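Local coordinates for protein transcriptional regulator, putative (Vibrio cholerae O1 biovar eltor str. N16961, PDB 3BJN) that probably binds DNA as a transcriptional regulator of the IclR family, this chain being its C-terminal domain of the effector-binding type, at residues A[126-131]-A[160-165]; A[64-69]-A[114-119]. One frame throughout, in Å; residues are numbered along the deposited sequence.

Overall arrangement
Both contacts lie within one IclR C-terminal domain, whose six-stranded antiparallel sheet carries helices, consistent with its GAF-like family. Interaction 1 sets the end of the last helix, 144-163, against strand 121-130, while interaction 2 joins the loop preceding that strand to the segment leading into helix 67-76. Their centres are about 20 Å apart, on opposite sides of the chain's centre, and their nearest atoms about 6 Å apart. Each is partly buried. Small apolar side chains and bridging waters make interaction 1; a carboxylate-to-amide hydrogen bond with isoleucine packing makes interaction 2. Helix 67-76 relates them: Pro127 touches it, and Lys71 on it pairs with Glu116.

Interaction 1 (A[126-131]-A[160-165]); sequences APVMKG and QAARAL
Ala126 and Val128 pack against Ala162 and Leu165, with Pro127 contributing its carbonyl O, in a helix-on-sheet contact where the C-terminal part of helix 144-163 and the chain terminus lie against the end of strand 121-130. Ala162 makes most of the helix side's contacts: its CB lies 3.8 Å from Ala126 CB and 3.5 Å from Pro127 O. Val128 uses both branches, CG1 on the terminal Leu165 and CG2 on Ala162. With CG1 anti to the backbone N (chi1 173°), CG1 stands 3.9 Å from Leu165 CB, while CG2 comes within 4.2 Å of Ala162 CA. The Val128 and Leu165 side chains meet at a slant; Leu165 also touches Val18 of helix 12-26 and Ile138 of strand 133-143. Further along, the backbones are joined through water. One molecule accepts from the N of selenomethionine Met129 and donates to Ala162 O at 2.9 Å. A second donates to Met129 O and to Leu165 O, of the terminal carboxylate, at 2.7 Å each. No direct hydrogen bond crosses the contact; Ala126 and Val128 make backbone bonds to strand 133-143 instead. The association therefore combines close packing of short apolar side chains with water bridges that satisfy backbone groups near the chain's end.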
ATOM      1  N   ALA A 126      -1.229  -3.646   3.334  1.00 16.09           N
ATOM      2  CA  ALA A 126      -1.888  -3.652   4.641  1.00 15.79           C
ATOM      3  C   ALA A 126      -1.578  -2.355   5.383  1.00 16.20           C
ATOM      4  O   ALA A 126      -0.518  -1.790   5.180  1.00 16.58           O
ATOM      5  CB  ALA A 126      -1.454  -4.881   5.455  1.00 15.71           C
ATOM      6  N   PRO A 127      -2.504  -1.888   6.233  1.00 16.17           N
ATOM      7  CA  PRO A 127      -2.322  -0.576   6.876  1.00 17.00           C
ATOM      8  C   PRO A 127      -1.344  -0.651   8.044  1.00 17.62           C
ATOM      9  O   PRO A 127      -1.269  -1.679   8.741  1.00 18.27           O
ATOM     10  CB  PRO A 127      -3.717  -0.260   7.426  1.00 17.23           C
ATOM     11  CG  PRO A 127      -4.310  -1.641   7.741  1.00 16.97           C
ATOM     12  CD  PRO A 127      -3.772  -2.543   6.669  1.00 16.65           C
ATOM     13  N   VAL A 128      -0.621   0.445   8.252  1.00 18.77           N
ATOM     14  CA  VAL A 128       0.206   0.600   9.451  1.00 19.20           C
ATOM     15  C   VAL A 128      -0.526   1.611  10.300  1.00 20.15           C
ATOM     16  O   VAL A 128      -0.796   2.725   9.854  1.00 19.77           O
ATOM     17  CB  VAL A 128       1.615   1.094   9.102  1.00 19.42           C
ATOM     18  CG1 VAL A 128       2.410   1.414  10.351  1.00 19.52           C
ATOM     19  CG2 VAL A 128       2.349   0.045   8.260  1.00 19.05           C
HETATM   20  N   MSE A 129      -0.861   1.180  11.512  1.00 21.23           N
HETATM   21  CA  MSE A 129      -1.692   1.928  12.434  1.00 22.65           C
HETATM   22  C   MSE A 129      -0.896   2.283  13.678  1.00 23.20           C
HETATM   23  O   MSE A 129      -0.106   1.464  14.160  1.00 22.78           O
HETATM   24  CB  MSE A 129      -2.903   1.077  12.880  1.00 23.50           C
HETATM   25  CG  MSE A 129      -3.706   0.412  11.772  1.00 25.62           C
HETATM   26 SE   MSE A 129      -4.731   1.770  10.822  1.00 34.75          SE
HETATM   27  CE  MSE A 129      -5.948   2.415  12.231  1.00 29.44           C
ATOM     28  N   LYS A 130      -1.128   3.487  14.200  1.00 23.93           N
ATOM     29  CA  LYS A 130      -0.675   3.854  15.543  1.00 25.30           C
ATOM     30  C   LYS A 130      -1.950   4.133  16.302  1.00 25.12           C
ATOM     31  O   LYS A 130      -2.584   5.172  16.108  1.00 24.26           O
ATOM     32  CB  LYS A 130       0.247   5.076  15.527  1.00 24.97           C
ATOM     33  CG  LYS A 130       0.789   5.472  16.926  1.00 27.68           C
ATOM     34  CD  LYS A 130       1.605   6.750  16.835  1.00 27.59           C
ATOM     35  CE  LYS A 130       1.777   7.436  18.189  1.00 32.00           C
ATOM     36  NZ  LYS A 130       2.130   8.878  17.987  1.00 32.90           N
ATOM     37  N   GLY A 131      -2.341   3.163  17.123  1.00 26.02           N
ATOM     38  CA  GLY A 131      -3.646   3.169  17.761  1.00 27.19           C
ATOM     39  C   GLY A 131      -4.733   3.110  16.704  1.00 27.19           C
ATOM     40  O   GLY A 131      -4.713   2.243  15.831  1.00 27.98           O
ATOM     41  N   GLN A 160       1.966  -9.477   8.198  1.00 16.58           N
ATOM     42  CA  GLN A 160       2.983  -9.681   9.222  1.00 16.45           C
ATOM     43  C   GLN A 160       3.898  -8.454   9.331  1.00 17.15           C
ATOM     44  O   GLN A 160       4.197  -7.990  10.434  1.00 16.64           O
ATOM     45  CB  GLN A 160       3.792 -10.934   8.823  1.00 16.62           C
ATOM     46  CG  GLN A 160       4.912 -11.271   9.756  1.00 16.91           C
ATOM     47  CD  GLN A 160       5.661 -12.508   9.305  1.00 18.60           C
ATOM     48  OE1 GLN A 160       5.637 -12.876   8.121  1.00 18.13           O
ATOM     49  NE2 GLN A 160       6.360 -13.135  10.236  1.00 19.42           N
ATOM     50  N   ALA A 161       4.310  -7.932   8.174  1.00 17.32           N
ATOM     51  CA  ALA A 161       5.160  -6.742   8.124  1.00 17.39           C
ATOM     52  C   ALA A 161       4.480  -5.524   8.742  1.00 17.87           C
ATOM     53  O   ALA A 161       5.059  -4.845   9.576  1.00 17.61           O
ATOM     54  CB  ALA A 161       5.578  -6.452   6.667  1.00 18.29           C
ATOM     55  N   ALA A 162       3.244  -5.264   8.320  1.00 17.33           N
ATOM     56  CA  ALA A 162       2.479  -4.113   8.807  1.00 18.19           C
ATOM     57  C   ALA A 162       2.224  -4.200  10.319  1.00 18.58           C
ATOM     58  O   ALA A 162       2.353  -3.208  11.053  1.00 20.46           O
ATOM     59  CB  ALA A 162       1.185  -4.030   8.045  1.00 18.14           C
ATOM     60  N   ARG A 163       1.876  -5.398  10.794  1.00 18.84           N
ATOM     61  CA  ARG A 163       1.614  -5.591  12.228  1.00 20.24           C
ATOM     62  C   ARG A 163       2.858  -5.352  13.096  1.00 20.52           C
ATOM     63  O   ARG A 163       2.759  -4.971  14.267  1.00 20.96           O
ATOM     64  CB  ARG A 163       1.030  -6.976  12.454  1.00 20.28           C
ATOM     65  CG  ARG A 163       0.599  -7.251  13.872  1.00 23.84           C
ATOM     66  CD  ARG A 163      -0.460  -8.314  13.906  1.00 27.89           C
ATOM     67  NE  ARG A 163      -0.971  -8.518  15.259  1.00 30.24           N
ATOM     68  CZ  ARG A 163      -1.898  -9.420  15.566  1.00 32.38           C
ATOM     69  NH1 ARG A 163      -2.429 -10.173  14.610  1.00 32.73           N
ATOM     70  NH2 ARG A 163      -2.317  -9.546  16.811  1.00 34.24           N
ATOM     71  N   ALA A 164       4.030  -5.572  12.517  1.00 21.38           N
ATOM     72  CA  ALA A 164       5.293  -5.436  13.221  1.00 22.65           C
ATOM     73  C   ALA A 164       5.675  -3.977  13.426  1.00 24.11           C
ATOM     74  O   ALA A 164       6.571  -3.688  14.222  1.00 24.64           O
ATOM     75  CB  ALA A 164       6.380  -6.153  12.489  1.00 22.55           C
ATOM     76  N   LEU A 165       4.961  -3.075  12.737  1.00 25.26           N
ATOM     77  CA  LEU A 165       5.178  -1.628  12.832  1.00 25.99           C
ATOM     78  C   LEU A 165       4.060  -0.887  13.574  1.00 27.67           C
ATOM     79  O   LEU A 165       4.216   0.305  13.869  1.00 29.12           O
ATOM     80  CB  LEU A 165       5.321  -1.028  11.422  1.00 25.82           C
ATOM     81  CG  LEU A 165       6.546  -1.398  10.594  1.00 24.63           C
ATOM     82  CD1 LEU A 165       6.366  -0.901   9.134  1.00 25.86           C
ATOM     83  CD2 LEU A 165       7.839  -0.867  11.216  1.00 23.35           C
ATOM     84  OXT LEU A 165       2.975  -1.400  13.881  1.00 27.94           O
TER
HETATM   85  O   HOH W   1       0.343  -1.553  12.290  1.00 24.67           O
HETATM   86  O   HOH W   2       2.416   2.221  14.500  1.00 42.72           O

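Interaction 2 (A[64-69]-A[114-119]); sequences LLRGAS and TSEIDP
Glu116 reaches across to Gly67 and Arg66, tying the loop after strand 111-114 to the segment that enters helix 67-76. Its CB lies 3.9 Å from Gly67 N and 4.2 Å from Arg66 CB, so the side chain starts out already close to the facing backbone. CG is anti to the carbonyl carbon (chi1 -63°), and from there the chain runs extended, bringing CD to 3.8 Å from Gly67 N. At the tip, OE1 accepts the Gly67 amide hydrogen in a short, nearly straight bond: Gly67 N to Glu116 OE1 is 2.7 Å, with an N-H...O angle of 163°. The donor approaches from above the carboxylate, 40° out of its plane. OE2 makes a salt bridge with Lys71 NZ, so backbone amide and lysine share the two oxygens and together limit rotation of the group. Beside it, Ile117 lays CD1 against the backbone, 3.6 Å from Arg66 O and 3.9 Å from Gly67 CA, while Ile117 CG1 meets Arg66 CB. Arg66 bends at chi2, and its guanidinium leads away from the loop toward Glu91, a weak, long ion pair. Ser70 OG bonds Arg66 O near the start of helix 67-76; Ser113 OG to Ala68 N ties that helix to strand 111-114, and Ser69 OG, bonded to Ser125 and Ser139, to strands 121-130 and 133-143.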
ATOM      1  N   LEU A  64      -3.771   9.229  -4.717  1.00 19.41           N
ATOM      2  CA  LEU A  64      -4.389   8.343  -3.750  1.00 21.49           C
ATOM      3  C   LEU A  64      -5.762   7.961  -4.278  1.00 21.18           C
ATOM      4  O   LEU A  64      -6.795   8.587  -3.950  1.00 21.84           O
ATOM      5  CB  LEU A  64      -4.462   9.079  -2.403  1.00 22.42           C
ATOM      6  CG  LEU A  64      -4.322   8.396  -1.053  1.00 25.13           C
ATOM      7  CD1 LEU A  64      -3.354   7.303  -1.022  1.00 27.72           C
ATOM      8  CD2 LEU A  64      -4.062   9.472   0.052  1.00 24.39           C
ATOM      9  N   LEU A  65      -5.773   6.936  -5.143  1.00 20.73           N
ATOM     10  CA  LEU A  65      -6.987   6.609  -5.896  1.00 21.68           C
ATOM     11  C   LEU A  65      -6.970   5.174  -6.392  1.00 22.44           C
ATOM     12  O   LEU A  65      -7.916   4.430  -6.124  1.00 23.65           O
ATOM     13  CB  LEU A  65      -7.170   7.569  -7.080  1.00 21.70           C
ATOM     14  CG  LEU A  65      -8.301   7.330  -8.104  1.00 22.19           C
ATOM     15  CD1 LEU A  65      -9.626   7.564  -7.389  1.00 23.93           C
ATOM     16  CD2 LEU A  65      -8.172   8.250  -9.300  1.00 23.46           C
ATOM     17  N   ARG A  66      -5.920   4.804  -7.124  1.00 20.51           N
ATOM     18  CA  ARG A  66      -5.792   3.467  -7.696  1.00 20.10           C
ATOM     19  C   ARG A  66      -4.792   2.614  -6.916  1.00 19.47           C
ATOM     20  O   ARG A  66      -3.857   3.139  -6.312  1.00 19.70           O
ATOM     21  CB  ARG A  66      -5.354   3.540  -9.158  1.00 21.31           C
ATOM     22  CG  ARG A  66      -6.273   4.364 -10.078  1.00 24.08           C
ATOM     23  CD  ARG A  66      -7.712   3.896 -10.029  1.00 31.91           C
ATOM     24  NE  ARG A  66      -8.573   4.719 -10.885  1.00 37.88           N
ATOM     25  CZ  ARG A  66      -9.905   4.791 -10.788  1.00 40.17           C
ATOM     26  NH1 ARG A  66     -10.562   4.090  -9.867  1.00 40.44           N
ATOM     27  NH2 ARG A  66     -10.578   5.577 -11.616  1.00 40.89           N
ATOM     28  N   GLY A  67      -5.006   1.300  -6.956  1.00 17.41           N
ATOM     29  CA  GLY A  67      -4.032   0.353  -6.403  1.00 17.76           C
ATOM     30  C   GLY A  67      -4.312  -0.006  -4.957  1.00 17.06           C
ATOM     31  O   GLY A  67      -4.925   0.767  -4.218  1.00 16.86           O
ATOM     32  N   ALA A  68      -3.808  -1.174  -4.557  1.00 16.36           N
ATOM     33  CA  ALA A  68      -4.006  -1.686  -3.195  1.00 16.20           C
ATOM     34  C   ALA A  68      -3.564  -0.719  -2.100  1.00 16.07           C
ATOM     35  O   ALA A  68      -4.259  -0.592  -1.115  1.00 16.80           O
ATOM     36  CB  ALA A  68      -3.297  -3.025  -3.038  1.00 16.49           C
ATOM     37  N   SER A  69      -2.429  -0.036  -2.280  1.00 17.27           N
ATOM     38  CA  SER A  69      -1.905   0.857  -1.241  1.00 17.96           C
ATOM     39  C   SER A  69      -2.872   2.022  -1.015  1.00 18.19           C
ATOM     40  O   SER A  69      -3.203   2.354   0.133  1.00 18.29           O
ATOM     41  CB  SER A  69      -0.556   1.454  -1.678  1.00 18.87           C
ATOM     42  OG  SER A  69       0.411   0.455  -1.905  1.00 24.48           O
ATOM     43  N   THR A 114      -4.967  -5.518  -9.147  1.00 19.75           N
ATOM     44  CA  THR A 114      -4.263  -6.036 -10.321  1.00 21.86           C
ATOM     45  C   THR A 114      -4.380  -5.066 -11.494  1.00 20.00           C
ATOM     46  O   THR A 114      -5.505  -4.718 -11.912  1.00 19.74           O
ATOM     47  CB  THR A 114      -4.827  -7.417 -10.764  1.00 23.29           C
ATOM     48  OG1 THR A 114      -6.240  -7.313 -10.989  1.00 27.97           O
ATOM     49  CG2 THR A 114      -4.559  -8.479  -9.704  1.00 26.00           C
ATOM     50  N   SER A 115      -3.226  -4.619 -12.004  1.00 19.19           N
ATOM     51  CA  SER A 115      -3.145  -3.824 -13.213  1.00 19.93           C
ATOM     52  C   SER A 115      -3.904  -2.483 -13.150  1.00 20.24           C
ATOM     53  O   SER A 115      -4.315  -1.971 -14.192  1.00 21.60           O
ATOM     54  CB  SER A 115      -3.602  -4.648 -14.430  1.00 20.21           C
ATOM     55  OG  SER A 115      -2.718  -5.738 -14.680  1.00 21.14           O
ATOM     56  N   GLU A 116      -4.085  -1.924 -11.950  1.00 20.90           N
ATOM     57  CA  GLU A 116      -4.808  -0.634 -11.843  1.00 21.91           C
ATOM     58  C   GLU A 116      -3.889   0.525 -12.157  1.00 22.32           C
ATOM     59  O   GLU A 116      -4.362   1.614 -12.533  1.00 23.29           O
ATOM     60  CB  GLU A 116      -5.429  -0.429 -10.460  1.00 22.71           C
ATOM     61  CG  GLU A 116      -6.495  -1.453 -10.102  1.00 24.33           C
ATOM     62  CD  GLU A 116      -7.182  -1.152  -8.797  1.00 26.57           C
ATOM     63  OE1 GLU A 116      -7.002  -0.019  -8.280  1.00 27.17           O
ATOM     64  OE2 GLU A 116      -7.916  -2.037  -8.290  1.00 27.40           O
ATOM     65  N   ILE A 117      -2.590   0.292 -11.976  1.00 21.40           N
ATOM     66  CA  ILE A 117      -1.564   1.321 -12.177  1.00 21.09           C
ATOM     67  C   ILE A 117      -0.645   0.993 -13.360  1.00 20.72           C
ATOM     68  O   ILE A 117      -0.514   1.799 -14.278  1.00 21.43           O
ATOM     69  CB  ILE A 117      -0.765   1.576 -10.882  1.00 21.76           C
ATOM     70  CG1 ILE A 117      -1.717   2.103  -9.799  1.00 22.83           C
ATOM     71  CG2 ILE A 117       0.332   2.628 -11.116  1.00 22.13           C
ATOM     72  CD1 ILE A 117      -1.128   2.113  -8.415  1.00 24.23           C
ATOM     73  N   ASP A 118      -0.042  -0.207 -13.326  1.00 18.92           N
ATOM     74  CA  ASP A 118       0.896  -0.662 -14.352  1.00 18.49           C
ATOM     75  C   ASP A 118       0.338  -1.993 -14.847  1.00 17.46           C
ATOM     76  O   ASP A 118       0.110  -2.898 -14.036  1.00 17.04           O
ATOM     77  CB  ASP A 118       2.289  -0.916 -13.724  1.00 19.25           C
ATOM     78  CG  ASP A 118       2.916   0.334 -13.166  1.00 19.94           C
ATOM     79  OD1 ASP A 118       3.043   1.308 -13.941  1.00 22.12           O
ATOM     80  OD2 ASP A 118       3.317   0.333 -11.981  1.00 20.10           O
ATOM     81  N   PRO A 119       0.131  -2.125 -16.175  1.00 17.92           N
ATOM     82  CA  PRO A 119      -0.390  -3.371 -16.711  1.00 17.51           C
ATOM     83  C   PRO A 119       0.508  -4.539 -16.321  1.00 17.60           C
ATOM     84  O   PRO A 119       1.736  -4.449 -16.456  1.00 18.79           O
ATOM     85  CB  PRO A 119      -0.328  -3.144 -18.245  1.00 17.34           C
ATOM     86  CG  PRO A 119      -0.477  -1.676 -18.399  1.00 21.02           C
ATOM     87  CD  PRO A 119       0.355  -1.130 -17.235  1.00 18.22           C
TER